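Local coordinates for protein putative tryptophan halogenase (Xanthomonas campestris pv. campestris, PDB 6Y1W) that probably acts as a flavin-dependent halogenase that uses FAD to halogenate an aromatic substrate, at residues A27-A32 against R176-F181; F94-W97 against R102-I105; T264-R267 against G272-W275. All blocks are in the same frame, centred on the assembly; numbering follows the deposited sequence.

Contact 1 joins two helices and is mostly buried; contacts 2 and 3 are each only partly buried, and contact 2 reaches furthest toward solvent. The last two are antiparallel hairpins of one mixed sheet, where strands 91-99 and 263-268 run as neighbours, and they touch through a salt bridge, an indole hydrogen bond and a pair of tryptophans. Contact 1 lies on the opposite side of the chain's centre, its nearest atoms about 16 Å from those of contact 3. The chemistry follows the place: small residues and one indole fit together between the helices, whereas backbone bonds, bridging water and aromatic contacts join the strands.

Contact 1: residues A27-A32 against R176-F181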
loop_
_atom_site.group_PDB
_atom_site.type_symbol
_atom_site.label_atom_id
_atom_site.label_comp_id
_atom_site.label_asym_id
_atom_site.label_seq_id
_atom_site.Cartn_x
_atom_site.Cartn_y
_atom_site.Cartn_z
ATOM N N ALA A 27 22.167 13.003 8.514
ATOM C CA ALA A 27 21.295 13.385 7.398
ATOM C C ALA A 27 22.106 13.711 6.157
ATOM O O ALA A 27 21.792 13.248 5.053
ATOM C CB ALA A 27 20.417 14.577 7.785
ATOM N N GLY A 28 23.138 14.528 6.325
ATOM C CA GLY A 28 23.900 14.986 5.172
ATOM C C GLY A 28 24.658 13.847 4.517
ATOM O O GLY A 28 24.672 13.735 3.271
ATOM N N TRP A 29 25.290 12.991 5.335
ATOM C CA TRP A 29 26.117 11.952 4.720
ATOM C C TRP A 29 25.288 10.767 4.262
ATOM O O TRP A 29 25.700 10.065 3.334
ATOM C CB TRP A 29 27.266 11.534 5.664
ATOM C CG TRP A 29 28.327 12.623 5.749
ATOM C CD1 TRP A 29 28.617 13.407 6.830
ATOM C CD2 TRP A 29 29.187 13.072 4.690
ATOM N NE1 TRP A 29 29.620 14.292 6.513
ATOM C CE2 TRP A 29 29.974 14.116 5.200
ATOM C CE3 TRP A 29 29.358 12.684 3.361
ATOM C CZ2 TRP A 29 30.927 14.790 4.423
ATOM C CZ3 TRP A 29 30.289 13.343 2.593
ATOM C CH2 TRP A 29 31.066 14.395 3.124
ATOM N N MET A 30 24.127 10.492 4.865
ATOM C CA MET A 30 23.239 9.513 4.240
ATOM C C MET A 30 22.784 10.011 2.872
ATOM O O MET A 30 22.688 9.229 1.921
ATOM C CB MET A 30 22.018 9.214 5.123
ATOM C CG MET A 30 22.252 8.323 6.298
ATOM S SD MET A 30 20.806 8.079 7.379
ATOM C CE MET A 30 19.761 7.091 6.302
ATOM N N ALA A 31 22.480 11.302 2.757
ATOM C CA ALA A 31 22.047 11.842 1.467
ATOM C C ALA A 31 23.188 11.807 0.461
ATOM O O ALA A 31 23.005 11.403 -0.696
ATOM C CB ALA A 31 21.540 13.278 1.658
ATOM N N ALA A 32 24.379 12.237 0.890
ATOM C CA ALA A 32 25.527 12.225 -0.007
ATOM C C ALA A 32 25.828 10.819 -0.475
ATOM O O ALA A 32 26.199 10.612 -1.631
ATOM C CB ALA A 32 26.757 12.798 0.692
ATOM N N ARG A 176 33.180 8.405 4.204
ATOM C CA ARG A 176 34.199 7.656 3.462
ATOM C C ARG A 176 33.609 7.046 2.200
ATOM O O ARG A 176 34.172 7.157 1.102
ATOM C CB ARG A 176 34.775 6.552 4.343
ATOM C CG ARG A 176 35.687 7.022 5.444
ATOM C CD ARG A 176 36.300 5.823 6.205
ATOM N NE ARG A 176 36.315 6.054 7.651
ATOM C CZ ARG A 176 37.124 6.922 8.254
ATOM N NH1 ARG A 176 37.983 7.641 7.538
ATOM N NH2 ARG A 176 37.077 7.077 9.574
ATOM N N PHE A 177 32.464 6.396 2.346
ATOM C CA PHE A 177 31.745 5.849 1.187
ATOM C C PHE A 177 31.472 6.915 0.119
ATOM O O PHE A 177 31.680 6.687 -1.084
ATOM C CB PHE A 177 30.457 5.221 1.734
ATOM C CG PHE A 177 29.528 4.591 0.700
ATOM C CD1 PHE A 177 28.596 5.385 0.006
ATOM C CD2 PHE A 177 29.515 3.225 0.462
ATOM C CE1 PHE A 177 27.695 4.830 -0.901
ATOM C CE2 PHE A 177 28.602 2.662 -0.477
ATOM C CZ PHE A 177 27.700 3.462 -1.150
ATOM N N SER A 178 30.971 8.071 0.548
ATOM C CA SER A 178 30.579 9.152 -0.354
ATOM C C SER A 178 31.771 9.760 -1.084
ATOM O O SER A 178 31.684 10.059 -2.278
ATOM C CB SER A 178 29.868 10.252 0.441
ATOM O OG SER A 178 28.672 9.762 1.069
ATOM N N GLU A 179 32.860 10.023 -0.365
ATOM C CA GLU A 179 34.020 10.606 -1.018
ATOM C C GLU A 179 34.534 9.671 -2.111
ATOM O O GLU A 179 35.050 10.144 -3.138
ATOM C CB GLU A 179 35.077 10.951 0.041
ATOM C CG GLU A 179 34.625 12.107 0.906
ATOM C CD GLU A 179 35.575 12.444 2.048
ATOM O OE1 GLU A 179 36.478 11.642 2.359
ATOM O OE2 GLU A 179 35.381 13.530 2.620
ATOM N N GLY A 180 34.361 8.357 -1.918
ATOM C CA GLY A 180 34.734 7.372 -2.918
ATOM C C GLY A 180 33.939 7.452 -4.205
ATOM O O GLY A 180 34.425 7.058 -5.268
ATOM N N PHE A 181 32.720 7.972 -4.147
ATOM C CA PHE A 181 31.942 8.216 -5.353
ATOM C C PHE A 181 32.039 9.663 -5.826
ATOM O O PHE A 181 31.254 10.073 -6.691
ATOM C CB PHE A 181 30.484 7.840 -5.108
ATOM C CG PHE A 181 30.258 6.358 -5.017
ATOM C CD1 PHE A 181 30.347 5.600 -6.138
ATOM C CD2 PHE A 181 29.978 5.724 -3.795
ATOM C CE1 PHE A 181 30.136 4.235 -6.094
ATOM C CE2 PHE A 181 29.771 4.344 -3.750
ATOM C CZ PHE A 181 29.855 3.605 -4.887
#
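Ala32 and Ser178 mark the point where the two helices come nearest, CA to CA 5.9 Å apart. The short axes of 27-32 and 176-180 approach to 9.2 Å and run in broadly the same sense, at 38° to each other. The first segment belongs to helix 25-39, which follows the glycine-rich turn after strand 18-22; Gly23, Gly25 and Gly28 fit a Rossmann-type GxGxxG pattern, consistent with the FAD-binding role predicted for this region. Where Ala32 and Ser178 meet, both helices present small residues. Ser178 points its side chain at the other helix and enters beside Ala32, whose CB lies 3.6 Å from Ser178 OG. The hydroxyl is not spent on this neighbour: it bonds to the carbonyl of Leu174, one turn back on its own helix, which satisfies a polar atom inside a buried contact. That bond suits its torsion, OG standing beside its own backbone N and anti to the carbonyl carbon (chi1 -61°). Trp29 closes the contact along one flank. Its indole reaches across, NE1 held by Glu49, while Arg175 forms a salt bridge with Glu179 near the far end of the ring. Ser178 meets the indole's benzene portion at its rim, with Ser178 OG near the ring plane and Ser178 CB 3.8 Å from Trp29 CZ3.

Contact 2: residues F94-W97 against R102-I105. With BUD ((2S,3S)-butane-2,3-diol), chain J.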
loop_
_atom_site.group_PDB
_atom_site.type_symbol
_atom_site.label_atom_id
_atom_site.label_comp_id
_atom_site.label_asym_id
_atom_site.label_seq_id
_atom_site.Cartn_x
_atom_site.Cartn_y
_atom_site.Cartn_z
ATOM N N PHE A 94 8.806 -2.052 26.290
ATOM C CA PHE A 94 8.059 -0.916 26.823
ATOM C C PHE A 94 7.694 -1.208 28.263
ATOM O O PHE A 94 6.840 -2.056 28.528
ATOM C CB PHE A 94 6.804 -0.658 25.988
ATOM C CG PHE A 94 7.105 0.085 24.713
ATOM C CD1 PHE A 94 7.258 1.479 24.754
ATOM C CD2 PHE A 94 7.350 -0.587 23.521
ATOM C CE1 PHE A 94 7.610 2.206 23.581
ATOM C CE2 PHE A 94 7.673 0.138 22.337
ATOM C CZ PHE A 94 7.825 1.527 22.384
ATOM N N GLU A 95 8.359 -0.528 29.182
ATOM C CA GLU A 95 8.147 -0.721 30.617
ATOM C C GLU A 95 7.375 0.454 31.210
ATOM O O GLU A 95 7.724 1.620 30.974
ATOM C CB GLU A 95 9.491 -0.897 31.318
ATOM C CG GLU A 95 10.229 -2.143 30.889
ATOM C CD GLU A 95 11.571 -2.322 31.571
ATOM O OE1 GLU A 95 12.053 -1.370 32.212
ATOM O OE2 GLU A 95 12.129 -3.440 31.476
ATOM N N HIS A 96 6.308 0.133 31.981
ATOM C CA HIS A 96 5.539 1.098 32.771
ATOM C C HIS A 96 4.637 1.988 31.905
ATOM O O HIS A 96 4.226 3.068 32.356
ATOM C CB HIS A 96 6.429 2.006 33.660
ATOM C CG HIS A 96 7.274 1.277 34.675
ATOM N ND1 HIS A 96 6.747 0.519 35.710
ATOM C CD2 HIS A 96 8.617 1.284 34.856
ATOM C CE1 HIS A 96 7.741 0.045 36.446
ATOM N NE2 HIS A 96 8.883 0.503 35.957
ATOM N N TRP A 97 4.331 1.582 30.663
ATOM C CA TRP A 97 3.475 2.393 29.799
ATOM C C TRP A 97 1.997 2.073 30.028
ATOM O O TRP A 97 1.184 2.988 30.247
ATOM C CB TRP A 97 3.854 2.182 28.308
ATOM C CG TRP A 97 5.166 2.837 27.969
ATOM C CD1 TRP A 97 6.424 2.316 28.140
ATOM C CD2 TRP A 97 5.353 4.147 27.405
ATOM N NE1 TRP A 97 7.371 3.231 27.761
ATOM C CE2 TRP A 97 6.750 4.359 27.301
ATOM C CE3 TRP A 97 4.480 5.159 26.990
ATOM C CZ2 TRP A 97 7.296 5.535 26.809
ATOM C CZ3 TRP A 97 5.022 6.340 26.520
ATOM C CH2 TRP A 97 6.421 6.519 26.424
ATOM N N ARG A 102 3.531 -2.790 34.617
ATOM C CA ARG A 102 2.964 -3.611 33.556
ATOM C C ARG A 102 3.722 -3.317 32.281
ATOM O O ARG A 102 3.648 -2.195 31.764
ATOM C CB ARG A 102 1.475 -3.344 33.361
ATOM C CG ARG A 102 0.719 -3.669 34.663
ATOM C CD ARG A 102 -0.764 -3.690 34.480
ATOM N NE ARG A 102 -1.221 -4.923 33.812
ATOM C CZ ARG A 102 -2.506 -5.225 33.663
ATOM N NH1 ARG A 102 -3.438 -4.388 34.135
ATOM N NH2 ARG A 102 -2.862 -6.346 33.043
ATOM N N HIS A 103 4.393 -4.337 31.763
ATOM C CA HIS A 103 5.365 -4.216 30.681
ATOM C C HIS A 103 4.963 -5.088 29.504
ATOM O O HIS A 103 4.183 -6.024 29.638
ATOM C CB HIS A 103 6.757 -4.640 31.177
ATOM C CG HIS A 103 7.101 -4.066 32.505
ATOM N ND1 HIS A 103 6.957 -2.722 32.789
ATOM C CD2 HIS A 103 7.513 -4.655 33.653
ATOM C CE1 HIS A 103 7.336 -2.496 34.036
ATOM N NE2 HIS A 103 7.664 -3.655 34.585
ATOM N N TYR A 104 5.506 -4.774 28.333
ATOM C CA TYR A 104 5.330 -5.641 27.167
ATOM C C TYR A 104 6.454 -5.322 26.192
ATOM O O TYR A 104 7.224 -4.382 26.401
ATOM C CB TYR A 104 3.938 -5.435 26.489
ATOM C CG TYR A 104 3.834 -4.099 25.740
ATOM C CD1 TYR A 104 3.577 -2.893 26.414
ATOM C CD2 TYR A 104 4.030 -4.042 24.372
ATOM C CE1 TYR A 104 3.521 -1.692 25.749
ATOM C CE2 TYR A 104 3.990 -2.845 23.702
ATOM C CZ TYR A 104 3.731 -1.671 24.379
ATOM O OH TYR A 104 3.691 -0.453 23.704
ATOM N N ILE A 105 6.533 -6.112 25.119
ATOM C CA ILE A 105 7.530 -5.899 24.061
ATOM C C ILE A 105 6.817 -5.638 22.741
ATOM O O ILE A 105 5.872 -6.359 22.372
ATOM C CB ILE A 105 8.477 -7.115 23.926
ATOM C CG1 ILE A 105 9.313 -7.258 25.203
ATOM C CG2 ILE A 105 9.416 -6.977 22.703
ATOM C CD1 ILE A 105 9.982 -8.656 25.281
HETATM C C1 BUD J . 8.195 4.092 39.539
HETATM O O1 BUD J . 8.096 6.528 39.316
HETATM C C2 BUD J . 8.144 5.310 38.614
HETATM O O2 BUD J . 6.733 6.507 37.181
HETATM C C3 BUD J . 6.867 5.260 37.790
HETATM C C4 BUD J . 6.974 4.211 36.684
HETATM O O HOH W 1 4.172 -1.073 29.374
#
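In the beta hairpin of strands 91-99 and 102-107, Phe94 and Tyr104 form an antiparallel hydrogen-bonded pair. Phe94 N gives a bond of 2.8 Å to Tyr104 O, and Tyr104 N returns one of 3.0 Å to Phe94 O. Their side chains run the same way on one face of the sheet. Tyr104 CG sits between its backbone N and carbonyl carbon (chi1 72°), which lays the ring beneath Phe94 CB, 3.9 Å from the centroid of the Tyr104 ring. The two rings are nearly parallel but slid apart, and Tyr104 OH comes over the Phe94 face, 3.6 Å from Phe94 CG, while hydrogen-bonding to Gln452. His395 stacks on Phe94, which packs against Glu347, a residue predicted to bind tryptophan.

Strand 102-107 is outermost on this side of the chain's mixed sheet, and here its partner turns a corner. His96 takes a positive phi (74°), and its N makes a weak bond of 3.0 Å to His103 ND1. A water bridges the backbone where the pairing is interrupted: it donates to Phe94 O and Arg102 O and accepts from Trp97 N. Glu95 CG lies over one face of the His103 ring as the carboxylate heads for Arg267. The imidazoles of His96, whose ND1 is hydrogen-bonded to Asp101 N, and His103 form a T-shaped pair, planes at 83°, His103 CE1 standing 3.4 Å above the His96 plane, toward its rim. The C4 methyl of the bound butanediol lies over the opposite face, 3.6 Å from His96 CG; Arg401 hydrogen-bonds to the same diol.

Contact 3: residues T264-R267 against G272-W275; sequences TRAR and GWMW
Arg267 and Met274 pair across the beta hairpin of strands 263-268 and 272-278, joined by two backbone bonds. Arg267 N reaches Met274 O at 2.8 Å, almost straight at 170°, while Met274 N returns a bond of the same length to Arg267 O. The Arg267 side chain shows how one residue can serve several neighbours in turn. Its CB lies 4.0 Å from Met274 O. With CG anti to the backbone nitrogen (chi1 178°), the chain leaves the strand extended and brings Arg267 CD within 4.0 Å of Met274 CE, the two side chains passing at a slant. It then bends at chi3 (-76°), and the tip turns away from Met274: Arg267 NE forms a salt bridge of 2.7 Å with Glu95 OE1, and NH1 bonds to Asn306. Arg267 NH2 lies 3.3 Å above the centre of the Arg265 guanidinium. The carboxylate of Glu95 would probably offset part of the like charge. Water, received in the plane of the Arg265 group, links Arg265 NE to Met274 O. On the other face Ala266 CB packs 3.8 Å from Trp273 CE3. Strand 263-268 lies between 91-99, beside which it runs parallel, and antiparallel 272-278, while Met274 and Trp273 pack onward against strand 283-289 and Asn306, on helix 296-306, receives Arg267 NH1.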
loop_
_atom_site.group_PDB
_atom_site.type_symbol
_atom_site.label_atom_id
_atom_site.label_comp_id
_atom_site.label_asym_id
_atom_site.label_seq_id
_atom_site.Cartn_x
_atom_site.Cartn_y
_atom_site.Cartn_z
ATOM N N THR A 264 15.953 -2.452 22.424
ATOM C CA THR A 264 16.019 -1.108 22.988
ATOM C C THR A 264 15.035 -1.067 24.137
ATOM O O THR A 264 13.954 -1.645 24.032
ATOM C CB THR A 264 15.628 -0.094 21.906
ATOM O OG1 THR A 264 16.632 -0.077 20.881
ATOM C CG2 THR A 264 15.423 1.300 22.518
ATOM N N ARG A 265 15.410 -0.421 25.242
ATOM C CA ARG A 265 14.484 -0.294 26.364
ATOM C C ARG A 265 13.875 1.096 26.370
ATOM O O ARG A 265 14.589 2.087 26.213
ATOM C CB ARG A 265 15.188 -0.590 27.691
ATOM C CG ARG A 265 14.210 -0.793 28.861
ATOM C CD ARG A 265 14.987 -1.255 30.091
ATOM N NE ARG A 265 15.649 -0.130 30.741
ATOM C CZ ARG A 265 16.602 -0.254 31.658
ATOM N NH1 ARG A 265 17.004 -1.478 32.019
ATOM N NH2 ARG A 265 17.128 0.840 32.215
ATOM N N ALA A 266 12.541 1.158 26.541
ATOM C CA ALA A 266 11.791 2.414 26.646
ATOM C C ALA A 266 11.029 2.373 27.961
ATOM O O ALA A 266 9.952 1.765 28.032
ATOM C CB ALA A 266 10.819 2.571 25.479
ATOM N N ARG A 267 11.581 3.012 29.003
ATOM C CA ARG A 267 11.044 2.854 30.352
ATOM C C ARG A 267 10.329 4.139 30.744
ATOM O O ARG A 267 10.986 5.155 31.008
ATOM C CB ARG A 267 12.158 2.541 31.339
ATOM C CG ARG A 267 11.614 2.420 32.804
ATOM C CD ARG A 267 12.780 2.118 33.765
ATOM N NE ARG A 267 13.150 0.712 33.601
ATOM C CZ ARG A 267 14.173 0.146 34.234
ATOM N NH1 ARG A 267 14.937 0.883 35.047
ATOM N NH2 ARG A 267 14.419 -1.145 34.057
ATOM N N GLY A 272 7.744 11.417 31.493
ATOM C CA GLY A 272 8.611 11.156 30.355
ATOM C C GLY A 272 9.019 9.700 30.369
ATOM O O GLY A 272 8.367 8.872 31.001
ATOM N N TRP A 273 10.115 9.408 29.666
ATOM C CA TRP A 273 10.547 8.031 29.552
ATOM C C TRP A 273 12.040 8.000 29.271
ATOM O O TRP A 273 12.629 8.998 28.858
ATOM C CB TRP A 273 9.756 7.298 28.459
ATOM C CG TRP A 273 10.015 7.800 27.061
ATOM C CD1 TRP A 273 9.403 8.844 26.459
ATOM C CD2 TRP A 273 10.932 7.256 26.105
ATOM N NE1 TRP A 273 9.915 9.039 25.182
ATOM C CE2 TRP A 273 10.844 8.055 24.943
ATOM C CE3 TRP A 273 11.830 6.180 26.119
ATOM C CZ2 TRP A 273 11.620 7.807 23.802
ATOM C CZ3 TRP A 273 12.590 5.931 24.996
ATOM C CH2 TRP A 273 12.485 6.735 23.850
ATOM N N MET A 274 12.651 6.819 29.484
ATOM C CA MET A 274 14.102 6.691 29.355
ATOM C C MET A 274 14.435 5.642 28.312
ATOM O O MET A 274 13.824 4.576 28.288
ATOM C CB MET A 274 14.724 6.273 30.693
ATOM C CG MET A 274 14.789 7.415 31.725
ATOM S SD MET A 274 15.052 6.653 33.363
ATOM C CE MET A 274 13.428 6.059 33.871
ATOM N N TRP A 275 15.440 5.918 27.469
ATOM C CA TRP A 275 15.950 4.873 26.594
ATOM C C TRP A 275 17.221 4.241 27.150
ATOM O O TRP A 275 18.009 4.879 27.865
ATOM C CB TRP A 275 16.267 5.397 25.180
ATOM C CG TRP A 275 17.503 6.267 24.987
ATOM C CD1 TRP A 275 18.822 5.844 24.830
ATOM C CD2 TRP A 275 17.520 7.687 24.815
ATOM N NE1 TRP A 275 19.644 6.938 24.601
ATOM C CE2 TRP A 275 18.869 8.078 24.615
ATOM C CE3 TRP A 275 16.525 8.679 24.848
ATOM C CZ2 TRP A 275 19.239 9.402 24.394
ATOM C CZ3 TRP A 275 16.900 9.996 24.653
ATOM C CH2 TRP A 275 18.250 10.354 24.452
HETATM O O HOH W 2 15.340 2.559 29.772
#